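Local coordinates for probable glutathione S-transferase GSTU1 (Oryza sativa, PDB 1OYJ), which conjugates reduced glutathione to a wide range of hydrophobic electrophiles, as a tau-class plant glutathione transferase, at residues F172-Y177 and E215-F220; R105-Y110 and L141-A146. All coordinates share one frame; numbering follows the deposited sequence.

Contact 1. Residues F172-Y177 and E215-F220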
ATOM      1  N   PHE A 172      -9.543 -13.868   3.182  1.00 16.73           N
ATOM      2  CA  PHE A 172      -8.586 -14.875   3.461  1.00 18.29           C
ATOM      3  C   PHE A 172      -9.090 -15.901   4.481  1.00 18.79           C
ATOM      4  O   PHE A 172      -8.517 -16.985   4.580  1.00 18.46           O
ATOM      5  CB  PHE A 172      -7.249 -14.226   3.898  1.00 19.39           C
ATOM      6  CG  PHE A 172      -6.600 -13.440   2.821  1.00 19.92           C
ATOM      7  CD1 PHE A 172      -6.729 -12.043   2.741  1.00 19.94           C
ATOM      8  CD2 PHE A 172      -5.894 -14.077   1.834  1.00 20.57           C
ATOM      9  CE1 PHE A 172      -6.111 -11.397   1.683  1.00 20.88           C
ATOM     10  CE2 PHE A 172      -5.343 -13.395   0.833  1.00 16.42           C
ATOM     11  CZ  PHE A 172      -5.441 -12.082   0.750  1.00 18.26           C
ATOM     12  N   THR A 173     -10.171 -15.560   5.196  1.00 18.07           N
ATOM     13  CA  THR A 173     -10.757 -16.556   6.109  1.00 17.84           C
ATOM     14  C   THR A 173     -11.206 -17.811   5.300  1.00 19.23           C
ATOM     15  O   THR A 173     -11.242 -18.911   5.819  1.00 18.52           O
ATOM     16  CB  THR A 173     -11.897 -16.043   6.918  1.00 18.44           C
ATOM     17  OG1 THR A 173     -13.049 -15.700   6.092  1.00 15.00           O
ATOM     18  CG2 THR A 173     -11.470 -14.830   7.731  1.00 21.59           C
ATOM     19  N   ALA A 174     -11.510 -17.635   4.016  1.00 17.66           N
ATOM     20  CA  ALA A 174     -11.861 -18.761   3.206  1.00 18.68           C
ATOM     21  C   ALA A 174     -10.674 -19.697   2.836  1.00 18.42           C
ATOM     22  O   ALA A 174     -10.918 -20.807   2.364  1.00 17.88           O
ATOM     23  CB  ALA A 174     -12.518 -18.334   1.929  1.00 19.81           C
ATOM     24  N   TRP A 175      -9.464 -19.214   3.054  1.00 18.27           N
ATOM     25  CA  TRP A 175      -8.235 -19.947   2.844  1.00 17.71           C
ATOM     26  C   TRP A 175      -7.699 -20.500   4.137  1.00 19.48           C
ATOM     27  O   TRP A 175      -6.687 -21.212   4.115  1.00 21.40           O
ATOM     28  CB  TRP A 175      -7.202 -19.009   2.182  1.00 19.20           C
ATOM     29  CG  TRP A 175      -7.641 -18.422   0.891  1.00 16.73           C
ATOM     30  CD1 TRP A 175      -8.628 -17.593   0.700  1.00 19.63           C
ATOM     31  CD2 TRP A 175      -7.086 -18.666  -0.409  1.00 21.41           C
ATOM     32  NE1 TRP A 175      -8.744 -17.256  -0.622  1.00 16.92           N
ATOM     33  CE2 TRP A 175      -7.798 -17.910  -1.321  1.00 19.40           C
ATOM     34  CE3 TRP A 175      -6.057 -19.433  -0.882  1.00 22.26           C
ATOM     35  CZ2 TRP A 175      -7.501 -17.886  -2.678  1.00 23.36           C
ATOM     36  CZ3 TRP A 175      -5.821 -19.438  -2.236  1.00 21.39           C
ATOM     37  CH2 TRP A 175      -6.509 -18.662  -3.092  1.00 21.36           C
ATOM     38  N   PHE A 176      -8.325 -20.206   5.278  1.00 18.69           N
ATOM     39  CA  PHE A 176      -7.725 -20.642   6.542  1.00 20.37           C
ATOM     40  C   PHE A 176      -7.570 -22.190   6.547  1.00 19.99           C
ATOM     41  O   PHE A 176      -6.546 -22.738   6.919  1.00 19.10           O
ATOM     42  CB  PHE A 176      -8.492 -20.185   7.784  1.00 21.95           C
ATOM     43  CG  PHE A 176      -8.242 -18.727   8.189  1.00 20.93           C
ATOM     44  CD1 PHE A 176      -7.415 -17.894   7.451  1.00 19.67           C
ATOM     45  CD2 PHE A 176      -8.908 -18.202   9.288  1.00 22.85           C
ATOM     46  CE1 PHE A 176      -7.241 -16.593   7.803  1.00 22.20           C
ATOM     47  CE2 PHE A 176      -8.644 -16.852   9.657  1.00 20.43           C
ATOM     48  CZ  PHE A 176      -7.877 -16.092   8.907  1.00 21.34           C
ATOM     49  N   TYR A 177      -8.577 -22.854   6.022  1.00 19.87           N
ATOM     50  CA  TYR A 177      -8.621 -24.307   6.005  1.00 19.48           C
ATOM     51  C   TYR A 177      -7.460 -24.826   5.227  1.00 19.40           C
ATOM     52  O   TYR A 177      -6.786 -25.718   5.705  1.00 18.58           O
ATOM     53  CB  TYR A 177      -9.984 -24.836   5.487  1.00 20.27           C
ATOM     54  CG  TYR A 177     -10.006 -26.360   5.297  1.00 23.22           C
ATOM     55  CD1 TYR A 177     -10.002 -27.232   6.397  1.00 25.78           C
ATOM     56  CD2 TYR A 177      -9.989 -26.923   4.040  1.00 25.62           C
ATOM     57  CE1 TYR A 177     -10.004 -28.679   6.222  1.00 29.55           C
ATOM     58  CE2 TYR A 177     -10.020 -28.326   3.859  1.00 27.81           C
ATOM     59  CZ  TYR A 177     -10.022 -29.204   4.957  1.00 31.87           C
ATOM     60  OH  TYR A 177     -10.027 -30.596   4.789  1.00 35.92           O
ATOM     61  N   GLU A 215     -13.915 -25.459   1.358  1.00 20.22           N
ATOM     62  CA  GLU A 215     -13.647 -26.669   0.621  1.00 21.44           C
ATOM     63  C   GLU A 215     -13.430 -26.316  -0.848  1.00 21.78           C
ATOM     64  O   GLU A 215     -12.584 -26.850  -1.530  1.00 21.08           O
ATOM     65  CB  GLU A 215     -14.869 -27.617   0.755  1.00 24.26           C
ATOM     66  CG  GLU A 215     -15.059 -28.255   2.120  1.00 27.21           C
ATOM     67  CD  GLU A 215     -15.832 -27.365   3.108  1.00 33.35           C
ATOM     68  OE1 GLU A 215     -16.336 -26.259   2.745  1.00 31.41           O
ATOM     69  OE2 GLU A 215     -15.854 -27.758   4.311  1.00 40.99           O
ATOM     70  N   LYS A 216     -14.203 -25.386  -1.361  1.00 20.81           N
ATOM     71  CA  LYS A 216     -13.959 -24.978  -2.724  1.00 19.96           C
ATOM     72  C   LYS A 216     -12.582 -24.346  -2.929  1.00 19.36           C
ATOM     73  O   LYS A 216     -11.888 -24.623  -3.907  1.00 18.83           O
ATOM     74  CB  LYS A 216     -15.033 -23.995  -3.135  1.00 18.78           C
ATOM     75  CG  LYS A 216     -14.956 -23.735  -4.617  1.00 21.02           C
ATOM     76  CD  LYS A 216     -16.168 -23.571  -5.308  1.00 24.02           C
ATOM     77  CE  LYS A 216     -15.900 -23.333  -6.808  1.00 24.29           C
ATOM     78  NZ  LYS A 216     -17.104 -23.357  -7.519  1.00 24.98           N
ATOM     79  N   VAL A 217     -12.135 -23.581  -1.963  1.00 17.39           N
ATOM     80  CA  VAL A 217     -10.810 -22.980  -2.025  1.00 18.94           C
ATOM     81  C   VAL A 217      -9.761 -24.035  -1.895  1.00 18.94           C
ATOM     82  O   VAL A 217      -8.814 -24.016  -2.641  1.00 19.23           O
ATOM     83  CB  VAL A 217     -10.603 -21.863  -0.969  1.00 20.01           C
ATOM     84  CG1 VAL A 217      -9.157 -21.339  -0.886  1.00 19.47           C
ATOM     85  CG2 VAL A 217     -11.508 -20.681  -1.238  1.00 20.10           C
ATOM     86  N   TYR A 218      -9.982 -25.033  -1.067  1.00 20.19           N
ATOM     87  CA  TYR A 218      -8.961 -26.086  -0.914  1.00 21.20           C
ATOM     88  C   TYR A 218      -8.779 -26.843  -2.207  1.00 23.08           C
ATOM     89  O   TYR A 218      -7.682 -27.300  -2.498  1.00 22.43           O
ATOM     90  CB  TYR A 218      -9.306 -27.067   0.147  1.00 21.33           C
ATOM     91  CG  TYR A 218      -8.207 -28.099   0.491  1.00 25.18           C
ATOM     92  CD1 TYR A 218      -6.925 -27.706   0.766  1.00 27.04           C
ATOM     93  CD2 TYR A 218      -8.489 -29.448   0.533  1.00 28.76           C
ATOM     94  CE1 TYR A 218      -5.954 -28.605   1.105  1.00 32.71           C
ATOM     95  CE2 TYR A 218      -7.492 -30.373   0.861  1.00 34.89           C
ATOM     96  CZ  TYR A 218      -6.246 -29.924   1.141  1.00 32.61           C
ATOM     97  OH  TYR A 218      -5.230 -30.771   1.446  1.00 42.06           O
ATOM     98  N   ASP A 219      -9.880 -27.023  -2.930  1.00 24.97           N
ATOM     99  CA  ASP A 219      -9.861 -27.682  -4.229  1.00 26.80           C
ATOM    100  C   ASP A 219      -9.119 -26.839  -5.251  1.00 25.65           C
ATOM    101  O   ASP A 219      -8.264 -27.326  -6.034  1.00 28.39           O
ATOM    102  CB  ASP A 219     -11.295 -27.924  -4.627  1.00 28.82           C
ATOM    103  CG  ASP A 219     -11.831 -29.208  -4.041  1.00 32.84           C
ATOM    104  OD1 ASP A 219     -11.033 -30.081  -3.551  1.00 38.99           O
ATOM    105  OD2 ASP A 219     -13.045 -29.384  -4.004  1.00 41.73           O
ATOM    106  N   PHE A 220      -9.315 -25.543  -5.200  1.00 24.94           N
ATOM    107  CA  PHE A 220      -8.532 -24.656  -6.088  1.00 24.99           C
ATOM    108  C   PHE A 220      -7.008 -24.737  -5.707  1.00 25.05           C
ATOM    109  O   PHE A 220      -6.155 -24.794  -6.600  1.00 25.69           O
ATOM    110  CB  PHE A 220      -9.043 -23.260  -5.995  1.00 22.85           C
ATOM    111  CG  PHE A 220      -8.403 -22.336  -6.904  1.00 24.45           C
ATOM    112  CD1 PHE A 220      -8.718 -22.340  -8.234  1.00 28.94           C
ATOM    113  CD2 PHE A 220      -7.500 -21.412  -6.439  1.00 27.22           C
ATOM    114  CE1 PHE A 220      -8.067 -21.493  -9.125  1.00 26.83           C
ATOM    115  CE2 PHE A 220      -6.896 -20.540  -7.292  1.00 28.01           C
ATOM    116  CZ  PHE A 220      -7.206 -20.577  -8.661  1.00 26.82           C
TER
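With CG1 of Val217 anti to its backbone N, and CG of Trp175 beside its own backbone N (chi1 -58°) and anti to its carbonyl carbon, a methyl and an indole meet at about a right angle. CG1 stands over the face of the five-membered ring, 3.6 Å from its centroid and 20° off the normal, which defines a CH-pi contact. Its nearest ring atom is CD2 of Trp175, at 3.4 Å, so the methyl sits close to the ring fusion. The other branch, CG2 of Val217, turns to Ala174 and lies 4.1 Å from its CB; CB of Val217 also comes within 3.5 Å of the Ala174 carbonyl O. Farther out on the indole, Trp175 CH2 approaches Phe220 CD2 at 4.4 Å, a looser touch. A second aromatic pair closes the more exposed end: the edge of Tyr177 points at the face of Tyr218, with centroids 5.3 Å apart and planes at 76°, a T-shaped arrangement in which Tyr177 CE2 comes to 3.8 Å from Tyr218 CD2. Replacing Trp175 by an alanine would probably leave the Val217 methyl without its aromatic face and open a gap beside Phe220. The indole also packs on Val14 and Pro16, the two neighbours of glutathione-binding Ser15, and Phe220 touches Val14 as well. The arrangement thus belongs to the boundary of a two-domain glutathione transferase, where the C-terminal helix 214-229 and Trp175 of the all-helical domain pack beside the thioredoxin-like domain and its glutathione site.

Contact 2. Residues R105-Y110 and L141-A146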
ATOM      1  N   ARG A 105      -5.108   1.896   8.014  1.00 17.18           N
ATOM      2  CA  ARG A 105      -4.300   1.742   6.826  1.00 19.25           C
ATOM      3  C   ARG A 105      -3.062   0.915   7.085  1.00 18.11           C
ATOM      4  O   ARG A 105      -2.692   0.139   6.251  1.00 17.63           O
ATOM      5  CB  ARG A 105      -3.943   3.019   6.121  1.00 18.18           C
ATOM      6  CG  ARG A 105      -5.155   3.911   5.717  1.00 18.01           C
ATOM      7  CD  ARG A 105      -4.702   5.302   5.115  1.00 22.74           C
ATOM      8  NE  ARG A 105      -5.776   6.008   4.402  1.00 20.40           N
ATOM      9  CZ  ARG A 105      -6.253   7.198   4.698  1.00 23.07           C
ATOM     10  NH1 ARG A 105      -7.294   7.644   4.011  1.00 25.83           N
ATOM     11  NH2 ARG A 105      -5.719   7.969   5.638  1.00 21.00           N
ATOM     12  N   PHE A 106      -2.438   1.089   8.253  1.00 18.01           N
ATOM     13  CA  PHE A 106      -1.294   0.291   8.594  1.00 17.77           C
ATOM     14  C   PHE A 106      -1.628  -1.252   8.528  1.00 18.12           C
ATOM     15  O   PHE A 106      -0.896  -2.029   7.952  1.00 17.85           O
ATOM     16  CB  PHE A 106      -0.802   0.667  10.032  1.00 17.05           C
ATOM     17  CG  PHE A 106       0.332  -0.169  10.484  1.00 17.93           C
ATOM     18  CD1 PHE A 106       1.621   0.203  10.233  1.00 22.35           C
ATOM     19  CD2 PHE A 106       0.088  -1.359  11.111  1.00 16.67           C
ATOM     20  CE1 PHE A 106       2.714  -0.646  10.541  1.00 23.43           C
ATOM     21  CE2 PHE A 106       1.114  -2.189  11.444  1.00 22.53           C
ATOM     22  CZ  PHE A 106       2.466  -1.832  11.152  1.00 23.92           C
ATOM     23  N   TRP A 107      -2.736  -1.626   9.134  1.00 17.38           N
ATOM     24  CA  TRP A 107      -3.086  -3.055   9.295  1.00 19.56           C
ATOM     25  C   TRP A 107      -3.585  -3.617   7.920  1.00 19.07           C
ATOM     26  O   TRP A 107      -3.396  -4.773   7.609  1.00 21.40           O
ATOM     27  CB  TRP A 107      -4.055  -3.193  10.439  1.00 18.52           C
ATOM     28  CG  TRP A 107      -3.221  -3.231  11.794  1.00 18.73           C
ATOM     29  CD1 TRP A 107      -3.106  -2.261  12.727  1.00 20.41           C
ATOM     30  CD2 TRP A 107      -2.272  -4.220  12.141  1.00 15.58           C
ATOM     31  NE1 TRP A 107      -2.188  -2.608  13.704  1.00 17.89           N
ATOM     32  CE2 TRP A 107      -1.657  -3.823  13.368  1.00 20.08           C
ATOM     33  CE3 TRP A 107      -1.921  -5.439  11.596  1.00 18.72           C
ATOM     34  CZ2 TRP A 107      -0.737  -4.621  14.045  1.00 18.29           C
ATOM     35  CZ3 TRP A 107      -0.927  -6.233  12.260  1.00 17.92           C
ATOM     36  CH2 TRP A 107      -0.363  -5.798  13.481  1.00 18.31           C
ATOM     37  N   ALA A 108      -4.258  -2.810   7.125  1.00 19.89           N
ATOM     38  CA  ALA A 108      -4.675  -3.265   5.773  1.00 19.29           C
ATOM     39  C   ALA A 108      -3.415  -3.448   4.994  1.00 19.94           C
ATOM     40  O   ALA A 108      -3.279  -4.440   4.272  1.00 20.20           O
ATOM     41  CB  ALA A 108      -5.600  -2.318   5.110  1.00 18.04           C
ATOM     42  N   ASP A 109      -2.491  -2.490   5.119  1.00 19.37           N
ATOM     43  CA  ASP A 109      -1.188  -2.665   4.439  1.00 20.49           C
ATOM     44  C   ASP A 109      -0.492  -3.990   4.877  1.00 17.68           C
ATOM     45  O   ASP A 109       0.082  -4.725   4.098  1.00 14.88           O
ATOM     46  CB  ASP A 109      -0.275  -1.473   4.714  1.00 19.70           C
ATOM     47  CG  ASP A 109       1.111  -1.672   4.135  1.00 24.74           C
ATOM     48  OD1 ASP A 109       1.253  -1.659   2.922  1.00 29.46           O
ATOM     49  OD2 ASP A 109       2.069  -1.996   4.798  1.00 22.00           O
ATOM     50  N   TYR A 110      -0.579  -4.302   6.173  1.00 15.55           N
ATOM     51  CA  TYR A 110       0.072  -5.447   6.720  1.00 16.00           C
ATOM     52  C   TYR A 110      -0.570  -6.718   6.081  1.00 16.62           C
ATOM     53  O   TYR A 110       0.135  -7.621   5.632  1.00 18.24           O
ATOM     54  CB  TYR A 110      -0.164  -5.504   8.179  1.00 18.03           C
ATOM     55  CG  TYR A 110       0.374  -6.743   8.844  1.00 20.49           C
ATOM     56  CD1 TYR A 110       1.652  -6.784   9.356  1.00 19.22           C
ATOM     57  CD2 TYR A 110      -0.412  -7.855   9.011  1.00 22.62           C
ATOM     58  CE1 TYR A 110       2.158  -7.932   9.912  1.00 18.86           C
ATOM     59  CE2 TYR A 110       0.083  -8.992   9.581  1.00 21.93           C
ATOM     60  CZ  TYR A 110       1.380  -9.022  10.092  1.00 21.53           C
ATOM     61  OH  TYR A 110       1.833 -10.181  10.731  1.00 21.17           O
ATOM     62  N   LEU A 141      -0.908 -14.928  11.877  1.00 17.26           N
ATOM     63  CA  LEU A 141      -2.261 -14.981  12.412  1.00 18.89           C
ATOM     64  C   LEU A 141      -2.262 -14.575  13.898  1.00 19.68           C
ATOM     65  O   LEU A 141      -3.182 -13.897  14.360  1.00 18.72           O
ATOM     66  CB  LEU A 141      -2.853 -16.362  12.227  1.00 19.10           C
ATOM     67  CG  LEU A 141      -2.926 -16.804  10.725  1.00 17.96           C
ATOM     68  CD1 LEU A 141      -3.510 -18.250  10.668  1.00 18.67           C
ATOM     69  CD2 LEU A 141      -3.843 -15.861  10.034  1.00 17.99           C
ATOM     70  N   ARG A 142      -1.211 -14.940  14.610  1.00 17.26           N
ATOM     71  CA  ARG A 142      -1.123 -14.530  16.027  1.00 18.69           C
ATOM     72  C   ARG A 142      -0.933 -13.028  16.132  1.00 18.94           C
ATOM     73  O   ARG A 142      -1.458 -12.383  17.059  1.00 15.15           O
ATOM     74  CB  ARG A 142       0.038 -15.257  16.748  1.00 18.73           C
ATOM     75  CG  ARG A 142      -0.238 -16.656  17.229  1.00 21.07           C
ATOM     76  CD  ARG A 142       0.993 -17.286  17.928  1.00 22.17           C
ATOM     77  NE  ARG A 142       0.991 -18.736  17.905  1.00 27.81           N
ATOM     78  CZ  ARG A 142       1.845 -19.476  17.191  1.00 30.92           C
ATOM     79  NH1 ARG A 142       2.769 -18.918  16.393  1.00 34.24           N
ATOM     80  NH2 ARG A 142       1.757 -20.787  17.263  1.00 35.85           N
ATOM     81  N   THR A 143      -0.226 -12.453  15.178  1.00 17.16           N
ATOM     82  CA  THR A 143      -0.015 -11.016  15.122  1.00 18.41           C
ATOM     83  C   THR A 143      -1.338 -10.259  14.836  1.00 18.19           C
ATOM     84  O   THR A 143      -1.666  -9.276  15.568  1.00 17.83           O
ATOM     85  CB  THR A 143       1.030 -10.651  14.005  1.00 19.80           C
ATOM     86  OG1 THR A 143       2.269 -11.236  14.347  1.00 18.75           O
ATOM     87  CG2 THR A 143       1.233  -9.150  13.919  1.00 19.63           C
ATOM     88  N   LEU A 144      -2.134 -10.800  13.912  1.00 17.02           N
ATOM     89  CA  LEU A 144      -3.458 -10.254  13.628  1.00 17.13           C
ATOM     90  C   LEU A 144      -4.334 -10.362  14.877  1.00 17.16           C
ATOM     91  O   LEU A 144      -5.087  -9.401  15.313  1.00 17.83           O
ATOM     92  CB  LEU A 144      -4.106 -10.857  12.385  1.00 15.07           C
ATOM     93  CG  LEU A 144      -3.352 -10.380  11.137  1.00 17.41           C
ATOM     94  CD1 LEU A 144      -3.608 -11.325   9.993  1.00 19.49           C
ATOM     95  CD2 LEU A 144      -3.670  -8.854  10.809  1.00 19.52           C
ATOM     96  N   GLU A 145      -4.258 -11.536  15.486  1.00 19.12           N
ATOM     97  CA  GLU A 145      -5.049 -11.749  16.681  1.00 19.28           C
ATOM     98  C   GLU A 145      -4.750 -10.716  17.752  1.00 20.91           C
ATOM     99  O   GLU A 145      -5.705 -10.193  18.454  1.00 20.81           O
ATOM    100  CB  GLU A 145      -4.848 -13.196  17.234  1.00 20.16           C
ATOM    101  CG  GLU A 145      -5.888 -13.709  18.203  1.00 22.44           C
ATOM    102  CD  GLU A 145      -5.417 -14.935  19.081  1.00 24.90           C
ATOM    103  OE1 GLU A 145      -6.301 -15.648  19.646  1.00 21.06           O
ATOM    104  OE2 GLU A 145      -4.167 -15.148  19.263  1.00 21.51           O
ATOM    105  N   ALA A 146      -3.455 -10.506  17.972  1.00 21.12           N
ATOM    106  CA  ALA A 146      -2.978  -9.532  18.951  1.00 22.56           C
ATOM    107  C   ALA A 146      -3.550  -8.148  18.686  1.00 22.39           C
ATOM    108  O   ALA A 146      -3.975  -7.468  19.611  1.00 19.31           O
ATOM    109  CB  ALA A 146      -1.427  -9.489  18.984  1.00 23.67           C
TER
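Tyr110 and Thr143 touch across the contact, and each has a hydrogen bond within its own helix: the backbone Tyr110 N bonds to Phe106 O at 2.9 Å, and Thr143 OG1 donates to the carbonyl O of Glu139, one turn earlier. With that hydroxyl tied back, the threonine meets its partners mainly through carbon. OG1 lies beside the backbone N (chi1 -63°), which leaves CG2 anti to that N and set against the aromatics, 3.4 Å from Tyr110 OH and 3.7 Å from Trp107 CH2, where it comes to the indole edge near the ring plane. Leu144 CD2 supplies the second apolar point, wedged 3.9 Å from both Trp107 CE3 and Tyr110 CD2. Antiparallel helices 97-124 and 127-148 of the helical glutathione transferase domain are joined in this way; over these segments their axes are inclined at 164° and come no closer than 12.0 Å. With the axes this far apart the contact rests on side chains, Trp107 and Tyr110 spanning most of the gap to Thr143 and Leu144. The aromatics also pack on each other: Trp107 CZ3 lies 3.6 Å above the Tyr110 ring plane, offset toward the rim, while Phe106 CE2 sits over the indole face. Leu169 of helix 164-169 touches Leu144, and Val165 packs on Trp107. From the second subunit, Val52 packs against both Trp107 and Tyr110.

How the contacts relate
Along the chain contact 2 closes before contact 1 opens, and their centres lie 20 Å apart, yet both belong to the helical C-terminal domain. They meet directly where Phe176 CE1 packs 4.1 Å from Leu141 CD2, and both of these side chains also touch Leu194 of helix 192-201, which therefore bridges the two. Contact 1 borders the glutathione site, with the Trp175 side chain about 7 Å from that of Ser15 and about 7 Å from a bound glutathione. In contact 2 the Tyr110 side chain, about 5 Å from a bound glutathione, touches Ile140 of a second glutathione pocket, and Asp109 packs on glutathione-binding Glu68 of the second subunit.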